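Local coordinates for cellulose binding protein (Clavibacter michiganensis, PDB 4JJO), which probably binds plant cell-wall polysaccharides and loosens the wall, forming the expansin part of a longer protein thought to hydrolyse cellulose, at residues R32-V37 / D78-A83; C48-D53 / V63-Q68; R6-S11 / A92-I97. One frame throughout, in Å; residues are numbered along the deposited sequence.

How the interactions relate
All three contacts lie in one mixed six-stranded sheet, that of the double-psi beta-barrel domain of the expansin. Interaction 1 pairs strand 34-38 with strand 76-80, interaction 2 is the hairpin of strands 51-56 and 59-69, and interaction 3 joins strands 3-10 and 95-101. Strands 34-38 and 59-69 are neighbours, as are 76-80 and 3-10; strands 51-56 and 95-101 are neighbours too, so the three contacts follow each other round the closed sheet. The centre of interaction 1 is about 9 Å from each of the others, which are about 16 Å apart. Along the chain, interaction 2 is nested within the loop closed by interaction 1, and both within that closed by interaction 3.

Interaction 1: residues R32-V37 / D78-A83; sequences RMYVAV and DLSEEA
The carbonyl of Arg32 receives the hydroxyl of Ser80, with OG donating in the carbonyl plane to O at 2.7 Å. The same OG accepts Ala83 N at 3.1 Å, which makes Ser80 the N-cap of helix 81-87 and ties the start of the helix to the segment 32-37 through one oxygen. The aliphatic part of Arg32 runs beside Glu82, CB against its CD. No salt bridge forms, because the charged ends stay apart, Arg32 NE 5.2 Å from Glu82 OE2, with their planes turned 74° against each other; Arg32 NH1 bonds instead to Pro29 O. Met33 starts away from the helix, but a bend at chi2 (-62°) brings SD back to 3.6 Å from Ala83 CA, with CE near Glu82 O. Tyr34 lies over Ser80 in a CH-pi contact, CB of the serine sitting almost above the ring centre, 3.4 Å from the centroid. Its chi1 of 57° sets CG between the backbone N and carbonyl carbon, which turns one ring face onto Ser80 CB, while OH reaches Leu12 N. From Tyr34 O, which accepts Ser80 N at 3.0 Å, an antiparallel ladder runs on; it is one strand pairing of the double-psi beta-barrel, with strand 59-69 along the far edge of 34-38 and strand 3-10 beyond 76-80. Val35 and Leu79 form a non-hydrogen-bonded pair, and the branch CG2 meets Leu79 CD2 at 3.9 Å on the face that also holds Val63 and Leu77. Ala36 and Asp78 are a hydrogen-bonded pair, Ala36 N donating to Asp78 O at 2.9 Å and Asp78 N returning a bond to Ala36 O. Their CB atoms touch on the other face, from which the aspartate carboxylate leads off so that OD1 meets Thr8 OG1.

Interaction 2: residues C48-D53 / V63-Q68; sequences CGTFLD and VQVADQ
Gln64 lies against Phe51 at the open end of the hairpin formed by strands 51-56 and 59-69. Its CB touches the ring at CE1, 3.7 Å away. CG, placed opposite the backbone N by a chi1 of 176°, continues over one ring face toward the rim, 4.1 Å above the plane. Beyond CG the chain stays extended, and the amide ends only 18° from parallel with the ring. At its tip OE1 accepts a hydrogen bond from a water, 2.9 Å from its oxygen, and that water also donates to Gly49 O at 2.8 Å, bridging the side chain to the turn that leads into strand 51-56.

The backbones hold the rest. Gly49, with a positive phi of 89°, sends its N to Val65 O at a rather long 3.3 Å, while Val65 N gives a shorter bond to Thr50 O at 2.8 Å. Leu52 and Val63 follow as an antiparallel hydrogen-bonded pair with two reciprocal N-to-O bonds. On the face turned away from Phe51 and Gln64, the Leu52 side chain passes across that of Val65, CG 3.9 Å from CG2, and Leu52 CB touches Val63; all three side chains reach Val35 of strand 34-38 in the barrel interior. Cys48, at the start of the segment, is joined to Cys23 by a disulfide.

The hairpin thus has two chemically distinct faces: branched aliphatic carbons pack inward, whereas on the other the glutamine chain lies along an aromatic ring and its OE1 is linked by water to Gly49 O.

Interaction 3: residues R6-S11 / A92-I97; sequences RATHYS and AGIIPI
Gly93 meets the strand of Thr8 and His9 through its carbonyl. Its O accepts a hydrogen bond from a water (2.9 Å), which in turn accepts one from His9 N (3.1 Å), extending the ladder by one solvent-mediated step. Thr8 CG2 sits 3.7 Å from that carbonyl oxygen. Ile94 follows, its CG1 swung opposite the backbone N (chi1 -176°), which carries CD1 across to Arg6 CD at 3.6 Å, near the plane and edge of the guanidinium. Ile95 supplies the direct pairing with Ala7: its N donates to Ala7 O at 3.1 Å and its O accepts Ala7 N at 2.9 Å. Its side chain lies on the same face as Ala7 CB, where Phe84 and Leu87 of helix 81-87 also touch it. Pro96 lies opposite Arg6 in a non-hydrogen-bonded pair, a place where this ladder asks for no N-H. Ile97 then leans over the first strand, with CD1 3.5 Å from Arg6 O and CG2 3.9 Å from Ala7 CB, and it also reaches Leu77.

Through this pairing, strands 3-10 and 95-101 close the ring of strands in the double-psi barrel. Within these segments the two direct hydrogen bonds are supplemented by aliphatic packing around Ala7 and by the water between Gly93 and His9.

Interaction 1: residues R32-V37 / D78-A83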
loop_
_atom_site.group_PDB
_atom_site.type_symbol
_atom_site.label_atom_id
_atom_site.label_comp_id
_atom_site.label_asym_id
_atom_site.label_seq_id
_atom_site.Cartn_x
_atom_site.Cartn_y
_atom_site.Cartn_z
ATOM N N ARG A 32 -12.987 2.557 6.263
ATOM C CA ARG A 32 -12.271 3.211 7.355
ATOM C C ARG A 32 -11.443 2.222 8.165
ATOM O O ARG A 32 -11.130 2.471 9.329
ATOM C CB ARG A 32 -13.245 3.948 8.277
ATOM C CG ARG A 32 -13.971 5.089 7.599
ATOM C CD ARG A 32 -12.975 5.946 6.857
ATOM N NE ARG A 32 -13.539 7.204 6.378
ATOM C CZ ARG A 32 -13.483 7.626 5.117
ATOM N NH1 ARG A 32 -12.892 6.897 4.181
ATOM N NH2 ARG A 32 -14.024 8.786 4.782
ATOM N N MET A 33 -11.083 1.107 7.541
ATOM C CA MET A 33 -10.284 0.086 8.204
ATOM C C MET A 33 -8.844 0.179 7.723
ATOM O O MET A 33 -8.485 -0.359 6.674
ATOM C CB MET A 33 -10.851 -1.304 7.925
ATOM C CG MET A 33 -12.266 -1.510 8.449
ATOM S SD MET A 33 -12.380 -1.359 10.244
ATOM C CE MET A 33 -14.148 -1.482 10.487
ATOM N N TYR A 34 -8.026 0.882 8.496
ATOM C CA TYR A 34 -6.629 1.087 8.144
ATOM C C TYR A 34 -5.781 1.142 9.403
ATOM O O TYR A 34 -6.309 1.125 10.514
ATOM C CB TYR A 34 -6.459 2.371 7.332
ATOM C CG TYR A 34 -6.979 3.618 8.014
ATOM C CD1 TYR A 34 -6.159 4.376 8.835
ATOM C CD2 TYR A 34 -8.286 4.043 7.821
ATOM C CE1 TYR A 34 -6.629 5.518 9.454
ATOM C CE2 TYR A 34 -8.764 5.183 8.432
ATOM C CZ TYR A 34 -7.932 5.917 9.245
ATOM O OH TYR A 34 -8.408 7.054 9.857
ATOM N N VAL A 35 -4.467 1.214 9.227
ATOM C CA VAL A 35 -3.553 1.132 10.357
ATOM C C VAL A 35 -2.218 1.789 10.040
ATOM O O VAL A 35 -1.774 1.799 8.891
ATOM C CB VAL A 35 -3.302 -0.340 10.743
ATOM C CG1 VAL A 35 -2.637 -1.083 9.593
ATOM C CG2 VAL A 35 -2.465 -0.436 12.008
ATOM N N ALA A 36 -1.595 2.353 11.071
ATOM C CA ALA A 36 -0.230 2.841 10.983
ATOM C C ALA A 36 0.667 1.860 11.722
ATOM O O ALA A 36 0.363 1.454 12.845
ATOM C CB ALA A 36 -0.118 4.219 11.593
ATOM N N VAL A 37 1.770 1.475 11.090
ATOM C CA VAL A 37 2.650 0.462 11.658
ATOM C C VAL A 37 4.007 1.045 12.028
ATOM O O VAL A 37 4.406 2.089 11.516
ATOM C CB VAL A 37 2.854 -0.715 10.684
ATOM C CG1 VAL A 37 1.536 -1.442 10.445
ATOM C CG2 VAL A 37 3.451 -0.233 9.367
ATOM N N ASP A 78 -1.218 1.345 15.416
ATOM C CA ASP A 78 -2.063 2.515 15.593
ATOM C C ASP A 78 -3.250 2.355 14.651
ATOM O O ASP A 78 -3.166 2.667 13.466
ATOM C CB ASP A 78 -1.284 3.797 15.286
ATOM C CG ASP A 78 -1.691 4.960 16.171
ATOM O OD1 ASP A 78 -2.480 4.748 17.115
ATOM O OD2 ASP A 78 -1.210 6.088 15.929
ATOM N N LEU A 79 -4.357 1.851 15.189
ATOM C CA LEU A 79 -5.521 1.515 14.381
ATOM C C LEU A 79 -6.384 2.732 14.112
ATOM O O LEU A 79 -6.395 3.680 14.892
ATOM C CB LEU A 79 -6.373 0.464 15.092
ATOM C CG LEU A 79 -5.782 -0.935 15.252
ATOM C CD1 LEU A 79 -6.678 -1.767 16.151
ATOM C CD2 LEU A 79 -5.615 -1.603 13.899
ATOM N N SER A 80 -7.109 2.700 12.999
ATOM C CA SER A 80 -8.159 3.675 12.761
ATOM C C SER A 80 -9.147 3.560 13.910
ATOM O O SER A 80 -9.318 2.483 14.484
ATOM C CB SER A 80 -8.872 3.392 11.440
ATOM O OG SER A 80 -9.465 2.106 11.452
ATOM N N GLU A 81 -9.789 4.669 14.253
ATOM C CA GLU A 81 -10.797 4.653 15.302
ATOM C C GLU A 81 -11.819 3.559 15.025
ATOM O O GLU A 81 -12.271 2.872 15.941
ATOM C CB GLU A 81 -11.491 6.013 15.396
ATOM C CG GLU A 81 -10.604 7.123 15.939
ATOM C CD GLU A 81 -11.298 8.471 15.954
ATOM O OE1 GLU A 81 -12.302 8.641 15.229
ATOM O OE2 GLU A 81 -10.836 9.362 16.694
ATOM N N GLU A 82 -12.165 3.384 13.754
ATOM C CA GLU A 82 -13.213 2.446 13.369
ATOM C C GLU A 82 -12.792 0.993 13.572
ATOM O O GLU A 82 -13.590 0.165 14.018
ATOM C CB GLU A 82 -13.635 2.682 11.918
ATOM C CG GLU A 82 -14.393 3.991 11.703
ATOM C CD GLU A 82 -13.471 5.194 11.548
ATOM O OE1 GLU A 82 -12.237 5.004 11.505
ATOM O OE2 GLU A 82 -13.981 6.331 11.465
ATOM N N ALA A 83 -11.544 0.683 13.239
ATOM C CA ALA A 83 -11.015 -0.654 13.463
ATOM C C ALA A 83 -10.903 -0.926 14.961
ATOM O O ALA A 83 -11.222 -2.017 15.432
ATOM C CB ALA A 83 -9.660 -0.811 12.791
#

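Interaction 2: residues C48-D53 / V63-Q68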
loop_
_atom_site.group_PDB
_atom_site.type_symbol
_atom_site.label_atom_id
_atom_site.label_comp_id
_atom_site.label_asym_id
_atom_site.label_seq_id
_atom_site.Cartn_x
_atom_site.Cartn_y
_atom_site.Cartn_z
ATOM N N CYS A 48 3.314 -0.873 2.536
ATOM C CA CYS A 48 2.165 -0.140 2.016
ATOM C C CYS A 48 1.310 -1.020 1.116
ATOM O O CYS A 48 1.827 -1.755 0.274
ATOM C CB CYS A 48 2.621 1.099 1.253
ATOM S SG CYS A 48 3.346 2.347 2.318
ATOM N N GLY A 49 -0.002 -0.951 1.317
ATOM C CA GLY A 49 -0.950 -1.672 0.488
ATOM C C GLY A 49 -1.263 -3.070 0.987
ATOM O O GLY A 49 -2.234 -3.684 0.542
ATOM N N THR A 50 -0.446 -3.583 1.901
ATOM C CA THR A 50 -0.692 -4.905 2.462
ATOM C C THR A 50 -1.780 -4.829 3.525
ATOM O O THR A 50 -2.176 -3.745 3.951
ATOM C CB THR A 50 0.578 -5.532 3.080
ATOM O OG1 THR A 50 0.970 -4.798 4.249
ATOM C CG2 THR A 50 1.716 -5.558 2.072
ATOM N N PHE A 51 -2.258 -5.990 3.949
ATOM C CA PHE A 51 -3.357 -6.055 4.899
ATOM C C PHE A 51 -2.983 -6.889 6.112
ATOM O O PHE A 51 -2.281 -7.894 5.998
ATOM C CB PHE A 51 -4.597 -6.644 4.225
ATOM C CG PHE A 51 -5.233 -5.724 3.220
ATOM C CD1 PHE A 51 -6.374 -5.010 3.540
ATOM C CD2 PHE A 51 -4.684 -5.567 1.961
ATOM C CE1 PHE A 51 -6.959 -4.161 2.620
ATOM C CE2 PHE A 51 -5.264 -4.718 1.036
ATOM C CZ PHE A 51 -6.403 -4.014 1.367
ATOM N N LEU A 52 -3.450 -6.452 7.277
ATOM C CA LEU A 52 -3.281 -7.200 8.512
ATOM C C LEU A 52 -4.633 -7.707 8.983
ATOM O O LEU A 52 -5.617 -6.969 8.947
ATOM C CB LEU A 52 -2.697 -6.310 9.612
ATOM C CG LEU A 52 -1.431 -5.512 9.306
ATOM C CD1 LEU A 52 -1.056 -4.656 10.512
ATOM C CD2 LEU A 52 -0.295 -6.433 8.925
ATOM N N ASP A 53 -4.687 -8.962 9.416
ATOM C CA ASP A 53 -5.838 -9.445 10.167
ATOM C C ASP A 53 -5.512 -9.331 11.645
ATOM O O ASP A 53 -4.655 -10.049 12.158
ATOM C CB ASP A 53 -6.193 -10.888 9.800
ATOM C CG ASP A 53 -7.107 -10.970 8.599
ATOM O OD1 ASP A 53 -7.707 -9.934 8.246
ATOM O OD2 ASP A 53 -7.235 -12.065 8.012
ATOM N N VAL A 63 -7.364 -4.789 8.248
ATOM C CA VAL A 63 -7.005 -3.393 8.029
ATOM C C VAL A 63 -5.930 -3.246 6.956
ATOM O O VAL A 63 -5.042 -4.090 6.825
ATOM C CB VAL A 63 -6.510 -2.724 9.333
ATOM C CG1 VAL A 63 -7.649 -2.580 10.328
ATOM C CG2 VAL A 63 -5.355 -3.509 9.939
ATOM N N GLN A 64 -6.026 -2.168 6.184
ATOM C CA GLN A 64 -5.028 -1.853 5.173
ATOM C C GLN A 64 -3.895 -1.048 5.803
ATOM O O GLN A 64 -4.137 -0.061 6.497
ATOM C CB GLN A 64 -5.656 -1.047 4.032
ATOM C CG GLN A 64 -4.658 -0.591 2.974
ATOM C CD GLN A 64 -5.295 0.166 1.813
ATOM O OE1 GLN A 64 -4.639 0.430 0.805
ATOM N NE2 GLN A 64 -6.569 0.523 1.948
ATOM N N VAL A 65 -2.661 -1.476 5.569
ATOM C CA VAL A 65 -1.509 -0.721 6.038
ATOM C C VAL A 65 -1.398 0.544 5.198
ATOM O O VAL A 65 -1.197 0.480 3.986
ATOM C CB VAL A 65 -0.208 -1.532 5.938
ATOM C CG1 VAL A 65 0.988 -0.642 6.227
ATOM C CG2 VAL A 65 -0.239 -2.713 6.897
ATOM N N ALA A 66 -1.532 1.694 5.850
ATOM C CA ALA A 66 -1.672 2.957 5.140
ATOM C C ALA A 66 -0.717 4.034 5.632
ATOM O O ALA A 66 -0.631 5.103 5.031
ATOM C CB ALA A 66 -3.094 3.452 5.281
ATOM N N ASP A 67 -0.001 3.765 6.718
ATOM C CA ASP A 67 0.711 4.830 7.413
ATOM C C ASP A 67 1.861 4.292 8.259
ATOM O O ASP A 67 1.957 3.088 8.500
ATOM C CB ASP A 67 -0.273 5.577 8.317
ATOM C CG ASP A 67 0.099 7.036 8.521
ATOM O OD1 ASP A 67 1.210 7.442 8.121
ATOM O OD2 ASP A 67 -0.734 7.780 9.084
ATOM N N GLN A 68 2.723 5.198 8.711
ATOM C CA GLN A 68 3.818 4.848 9.606
ATOM C C GLN A 68 3.617 5.470 10.984
ATOM O O GLN A 68 3.367 6.669 11.106
ATOM C CB GLN A 68 5.157 5.318 9.027
ATOM C CG GLN A 68 6.331 5.182 9.995
ATOM C CD GLN A 68 7.689 5.398 9.339
ATOM O OE1 GLN A 68 8.720 5.055 9.915
ATOM N NE2 GLN A 68 7.697 5.972 8.141
HETATM O O HOH W 1 -4.192 -2.003 -0.619
#

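Interaction 3: residues R6-S11 / A92-I97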
loop_
_atom_site.group_PDB
_atom_site.type_symbol
_atom_site.label_atom_id
_atom_site.label_comp_id
_atom_site.label_asym_id
_atom_site.label_seq_id
_atom_site.Cartn_x
_atom_site.Cartn_y
_atom_site.Cartn_z
ATOM N N ARG A 6 -0.084 -4.723 20.992
ATOM C CA ARG A 6 -1.144 -3.845 21.467
ATOM C C ARG A 6 -1.570 -2.868 20.386
ATOM O O ARG A 6 -0.851 -2.656 19.410
ATOM C CB ARG A 6 -0.647 -3.072 22.686
ATOM C CG ARG A 6 0.621 -2.270 22.419
ATOM C CD ARG A 6 1.320 -1.864 23.707
ATOM N NE ARG A 6 2.428 -0.947 23.460
ATOM C CZ ARG A 6 3.709 -1.300 23.405
ATOM N NH1 ARG A 6 4.079 -2.562 23.585
ATOM N NH2 ARG A 6 4.632 -0.378 23.172
ATOM N N ALA A 7 -2.746 -2.275 20.560
ATOM C CA ALA A 7 -3.214 -1.248 19.639
ATOM C C ALA A 7 -3.747 -0.035 20.381
ATOM O O ALA A 7 -4.420 -0.161 21.404
ATOM C CB ALA A 7 -4.289 -1.806 18.721
ATOM N N THR A 8 -3.410 1.141 19.862
ATOM C CA THR A 8 -4.068 2.384 20.237
ATOM C C THR A 8 -4.822 2.835 18.992
ATOM O O THR A 8 -4.867 2.102 18.004
ATOM C CB THR A 8 -3.056 3.459 20.678
ATOM O OG1 THR A 8 -1.993 3.542 19.722
ATOM C CG2 THR A 8 -2.474 3.120 22.050
ATOM N N HIS A 9 -5.422 4.019 19.021
ATOM C CA HIS A 9 -6.150 4.489 17.845
ATOM C C HIS A 9 -5.824 5.924 17.456
ATOM O O HIS A 9 -5.416 6.731 18.291
ATOM C CB HIS A 9 -7.658 4.334 18.047
ATOM C CG HIS A 9 -8.184 5.022 19.267
ATOM N ND1 HIS A 9 -8.459 6.374 19.301
ATOM C CD2 HIS A 9 -8.501 4.544 20.492
ATOM C CE1 HIS A 9 -8.918 6.696 20.495
ATOM N NE2 HIS A 9 -8.955 5.605 21.238
ATOM N N TYR A 10 -6.010 6.220 16.172
ATOM C CA TYR A 10 -5.837 7.564 15.642
ATOM C C TYR A 10 -6.757 7.725 14.439
ATOM O O TYR A 10 -7.495 6.801 14.087
ATOM C CB TYR A 10 -4.381 7.805 15.239
ATOM C CG TYR A 10 -4.041 7.363 13.835
ATOM C CD1 TYR A 10 -3.622 8.281 12.883
ATOM C CD2 TYR A 10 -4.138 6.031 13.462
ATOM C CE1 TYR A 10 -3.306 7.885 11.600
ATOM C CE2 TYR A 10 -3.828 5.626 12.182
ATOM C CZ TYR A 10 -3.411 6.557 11.256
ATOM O OH TYR A 10 -3.095 6.164 9.977
ATOM N N SER A 11 -6.729 8.894 13.811
ATOM C CA SER A 11 -7.581 9.134 12.654
ATOM C C SER A 11 -6.899 9.988 11.594
ATOM O O SER A 11 -6.259 10.992 11.905
ATOM C CB SER A 11 -8.881 9.814 13.083
ATOM O OG SER A 11 -9.858 9.717 12.061
ATOM N N ALA A 92 -11.380 2.448 25.907
ATOM C CA ALA A 92 -10.375 1.583 26.510
ATOM C C ALA A 92 -8.995 2.229 26.448
ATOM O O ALA A 92 -8.180 2.045 27.353
ATOM C CB ALA A 92 -10.354 0.232 25.814
ATOM N N GLY A 93 -8.737 2.980 25.381
ATOM C CA GLY A 93 -7.450 3.628 25.198
ATOM C C GLY A 93 -6.464 2.712 24.500
ATOM O O GLY A 93 -5.947 3.029 23.429
ATOM N N ILE A 94 -6.210 1.562 25.112
ATOM C CA ILE A 94 -5.276 0.595 24.561
ATOM C C ILE A 94 -5.805 -0.813 24.786
ATOM O O ILE A 94 -6.389 -1.104 25.829
ATOM C CB ILE A 94 -3.892 0.741 25.214
ATOM C CG1 ILE A 94 -2.896 -0.218 24.571
ATOM C CG2 ILE A 94 -3.979 0.475 26.700
ATOM C CD1 ILE A 94 -1.477 0.041 24.970
ATOM N N ILE A 95 -5.610 -1.680 23.797
ATOM C CA ILE A 95 -6.075 -3.061 23.883
ATOM C C ILE A 95 -4.988 -4.026 23.446
ATOM O O ILE A 95 -4.180 -3.705 22.578
ATOM C CB ILE A 95 -7.312 -3.300 22.996
ATOM C CG1 ILE A 95 -7.042 -2.811 21.571
ATOM C CG2 ILE A 95 -8.520 -2.605 23.588
ATOM C CD1 ILE A 95 -8.108 -3.198 20.573
ATOM N N PRO A 96 -4.966 -5.222 24.049
ATOM C CA PRO A 96 -4.035 -6.253 23.590
ATOM C C PRO A 96 -4.539 -6.879 22.301
ATOM O O PRO A 96 -5.746 -7.080 22.142
ATOM C CB PRO A 96 -4.045 -7.269 24.733
ATOM C CG PRO A 96 -5.369 -7.115 25.367
ATOM C CD PRO A 96 -5.817 -5.692 25.156
ATOM N N ILE A 97 -3.623 -7.178 21.389
ATOM C CA ILE A 97 -3.985 -7.738 20.098
ATOM C C ILE A 97 -2.966 -8.778 19.661
ATOM O O ILE A 97 -1.867 -8.865 20.216
ATOM C CB ILE A 97 -4.036 -6.651 19.002
ATOM C CG1 ILE A 97 -2.668 -5.985 18.859
ATOM C CG2 ILE A 97 -5.093 -5.605 19.323
ATOM C CD1 ILE A 97 -2.495 -5.209 17.578
HETATM O O HOH W 2 -5.733 5.382 21.835
#